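Geranyltranstransferase (Methylococcus capsulatus, PDB 3TS7) probably catalyses the magnesium-dependent chain elongation of isoprenoid diphosphates to (2E,6E)-farnesyl diphosphate. Local coordinates at residues Q228-D233 against P254-L259. Sequence-based numbering, arbitrary orientation.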
loop_
_atom_site.group_PDB
_atom_site.type_symbol
_atom_site.label_atom_id
_atom_site.label_comp_id
_atom_site.label_asym_id
_atom_site.label_seq_id
_atom_site.Cartn_x
_atom_site.Cartn_y
_atom_site.Cartn_z
ATOM N N GLN B 228 7.423 -28.074 1.643
ATOM C CA GLN B 228 6.714 -29.052 0.809
ATOM C C GLN B 228 6.624 -28.699 -0.689
ATOM O O GLN B 228 6.705 -29.595 -1.542
ATOM C CB GLN B 228 5.341 -29.413 1.407
ATOM C CG GLN B 228 4.621 -30.590 0.726
ATOM C CD GLN B 228 5.296 -31.938 0.945
ATOM O OE1 GLN B 228 6.014 -32.139 1.922
ATOM N NE2 GLN B 228 5.057 -32.872 0.030
ATOM N N ASP B 229 6.469 -27.412 -1.006
ATOM C CA ASP B 229 6.592 -26.942 -2.391
ATOM C C ASP B 229 7.923 -27.369 -3.007
ATOM O O ASP B 229 7.957 -27.850 -4.137
ATOM C CB ASP B 229 6.467 -25.415 -2.486
ATOM C CG ASP B 229 5.017 -24.933 -2.478
ATOM O OD1 ASP B 229 4.803 -23.707 -2.323
ATOM O OD2 ASP B 229 4.098 -25.768 -2.623
ATOM N N ASP B 230 9.008 -27.181 -2.261
ATOM C CA ASP B 230 10.340 -27.567 -2.729
ATOM C C ASP B 230 10.474 -29.075 -2.919
ATOM O O ASP B 230 11.043 -29.512 -3.916
ATOM C CB ASP B 230 11.420 -27.049 -1.777
ATOM C CG ASP B 230 11.629 -25.555 -1.898
ATOM O OD1 ASP B 230 10.914 -24.929 -2.707
ATOM O OD2 ASP B 230 12.494 -25.006 -1.186
ATOM N N ILE B 231 9.922 -29.845 -1.974
ATOM C CA ILE B 231 9.951 -31.305 -2.013
ATOM C C ILE B 231 9.263 -31.844 -3.265
ATOM O O ILE B 231 9.809 -32.723 -3.941
ATOM C CB ILE B 231 9.378 -31.929 -0.723
ATOM C CG1 ILE B 231 10.320 -31.637 0.441
ATOM C CG2 ILE B 231 9.187 -33.441 -0.871
ATOM C CD1 ILE B 231 9.705 -31.839 1.800
ATOM N N LEU B 232 8.101 -31.285 -3.598
ATOM C CA LEU B 232 7.349 -31.734 -4.772
ATOM C C LEU B 232 8.058 -31.355 -6.078
ATOM O O LEU B 232 8.050 -32.122 -7.043
ATOM C CB LEU B 232 5.897 -31.238 -4.728
ATOM C CG LEU B 232 5.046 -31.784 -3.566
ATOM C CD1 LEU B 232 3.816 -30.911 -3.310
ATOM C CD2 LEU B 232 4.641 -33.241 -3.756
ATOM N N ASP B 233 8.693 -30.187 -6.073
ATOM C CA ASP B 233 9.567 -29.736 -7.156
ATOM C C ASP B 233 10.774 -30.657 -7.366
ATOM O O ASP B 233 11.069 -31.035 -8.504
ATOM C CB ASP B 233 10.058 -28.311 -6.876
ATOM C CG ASP B 233 9.128 -27.252 -7.418
ATOM O OD1 ASP B 233 8.051 -27.596 -7.950
ATOM O OD2 ASP B 233 9.484 -26.063 -7.317
ATOM N N PRO B 254 18.236 -21.057 -3.967
ATOM C CA PRO B 254 18.333 -21.935 -2.794
ATOM C C PRO B 254 16.992 -22.579 -2.420
ATOM O O PRO B 254 15.947 -21.936 -2.479
ATOM C CB PRO B 254 18.839 -21.005 -1.683
ATOM C CG PRO B 254 18.504 -19.629 -2.131
ATOM C CD PRO B 254 18.476 -19.641 -3.629
ATOM N N ASN B 255 17.037 -23.862 -2.080
ATOM C CA ASN B 255 15.846 -24.607 -1.709
ATOM C C ASN B 255 16.172 -25.576 -0.581
ATOM O O ASN B 255 17.351 -25.813 -0.263
ATOM C CB ASN B 255 15.223 -25.333 -2.916
ATOM C CG ASN B 255 16.185 -26.305 -3.585
ATOM O OD1 ASN B 255 16.187 -27.496 -3.286
ATOM N ND2 ASN B 255 17.012 -25.795 -4.483
ATOM N N TYR B 256 15.124 -26.113 0.033
ATOM C CA TYR B 256 15.280 -26.967 1.200
ATOM C C TYR B 256 15.930 -28.338 0.922
ATOM O O TYR B 256 16.815 -28.737 1.681
ATOM C CB TYR B 256 13.952 -27.109 1.960
ATOM C CG TYR B 256 13.498 -25.852 2.676
ATOM C CD1 TYR B 256 13.943 -25.570 3.972
ATOM C CD2 TYR B 256 12.621 -24.943 2.056
ATOM C CE1 TYR B 256 13.535 -24.408 4.643
ATOM C CE2 TYR B 256 12.197 -23.768 2.725
ATOM C CZ TYR B 256 12.657 -23.523 4.023
ATOM O OH TYR B 256 12.251 -22.400 4.713
ATOM N N PRO B 257 15.495 -29.067 -0.140
ATOM C CA PRO B 257 16.190 -30.347 -0.351
ATOM C C PRO B 257 17.642 -30.204 -0.826
ATOM O O PRO B 257 18.451 -31.068 -0.518
ATOM C CB PRO B 257 15.347 -31.040 -1.429
ATOM C CG PRO B 257 14.023 -30.327 -1.416
ATOM C CD PRO B 257 14.359 -28.925 -1.071
ATOM N N ALA B 258 17.969 -29.138 -1.556
ATOM C CA ALA B 258 19.373 -28.891 -1.942
ATOM C C ALA B 258 20.242 -28.661 -0.713
ATOM O O ALA B 258 21.343 -29.186 -0.616
ATOM C CB ALA B 258 19.499 -27.718 -2.911
ATOM N N LEU B 259 19.716 -27.904 0.240
ATOM C CA LEU B 259 20.409 -27.596 1.470
ATOM C C LEU B 259 20.493 -28.767 2.466
ATOM O O LEU B 259 21.511 -28.942 3.145
ATOM C CB LEU B 259 19.681 -26.438 2.129
ATOM C CG LEU B 259 20.337 -25.750 3.303
ATOM C CD1 LEU B 259 21.687 -25.269 2.848
ATOM C CD2 LEU B 259 19.443 -24.588 3.696
HETATM O O HOH W 1 13.036 -22.549 -0.796
#
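Asp230, on helix 208-237, offers its carboxylate OD2 to the backbone NH of Tyr256 at the start of helix 256-260. In sequence, 229-233 reads Asp-Asp-Ile-Leu-Asp, the second aspartate-rich DDxxD motif of the all-helical polyprenyl synthase fold, which in this family typically helps bind the magnesium-diphosphate substrate; its second aspartate here contacts the chain that resumes after the unmodelled residues 242-252. OD2 lies 3.1 Å from Tyr256 N with an N-H...O angle of 164°, a nearly straight bond made on the anti side of the carboxylate. The same oxygen sits at the edge of the Tyr256 ring, near its plane, with OD2 3.2 Å from CD2; carboxylate and ring planes are 43° apart. It also meets Asn255 CB. With CG anti to the carbonyl carbon (chi1 -74°), the carboxylate reaches helix 256-260, leaving Asp230 CB to pack against Pro257 CD at 3.6 Å. Replacing Asp230 by an alanine is likely to leave Tyr256 N without this acceptor and open a gap beside the ring edge. Next to this polar contact, Ile231 CG1 makes a looser apolar contact with Pro257 CG at 4.3 Å, and both residues continue onto Ala265 of helix 262-279. The buried Tyr256 side chain touches Leu223 and Ile227 of helix 208-237 and Leu177 and Leu180 of helix 177-201. Within the motif, Asp229 OD2 forms a salt bridge with Arg300. Asn255 is the N-cap of helix 256-260: its ND2 bonds to Lys253 O, while OD1 accepts from Ala258 N at 3.0 Å, the donor lying above the carbonyl plane.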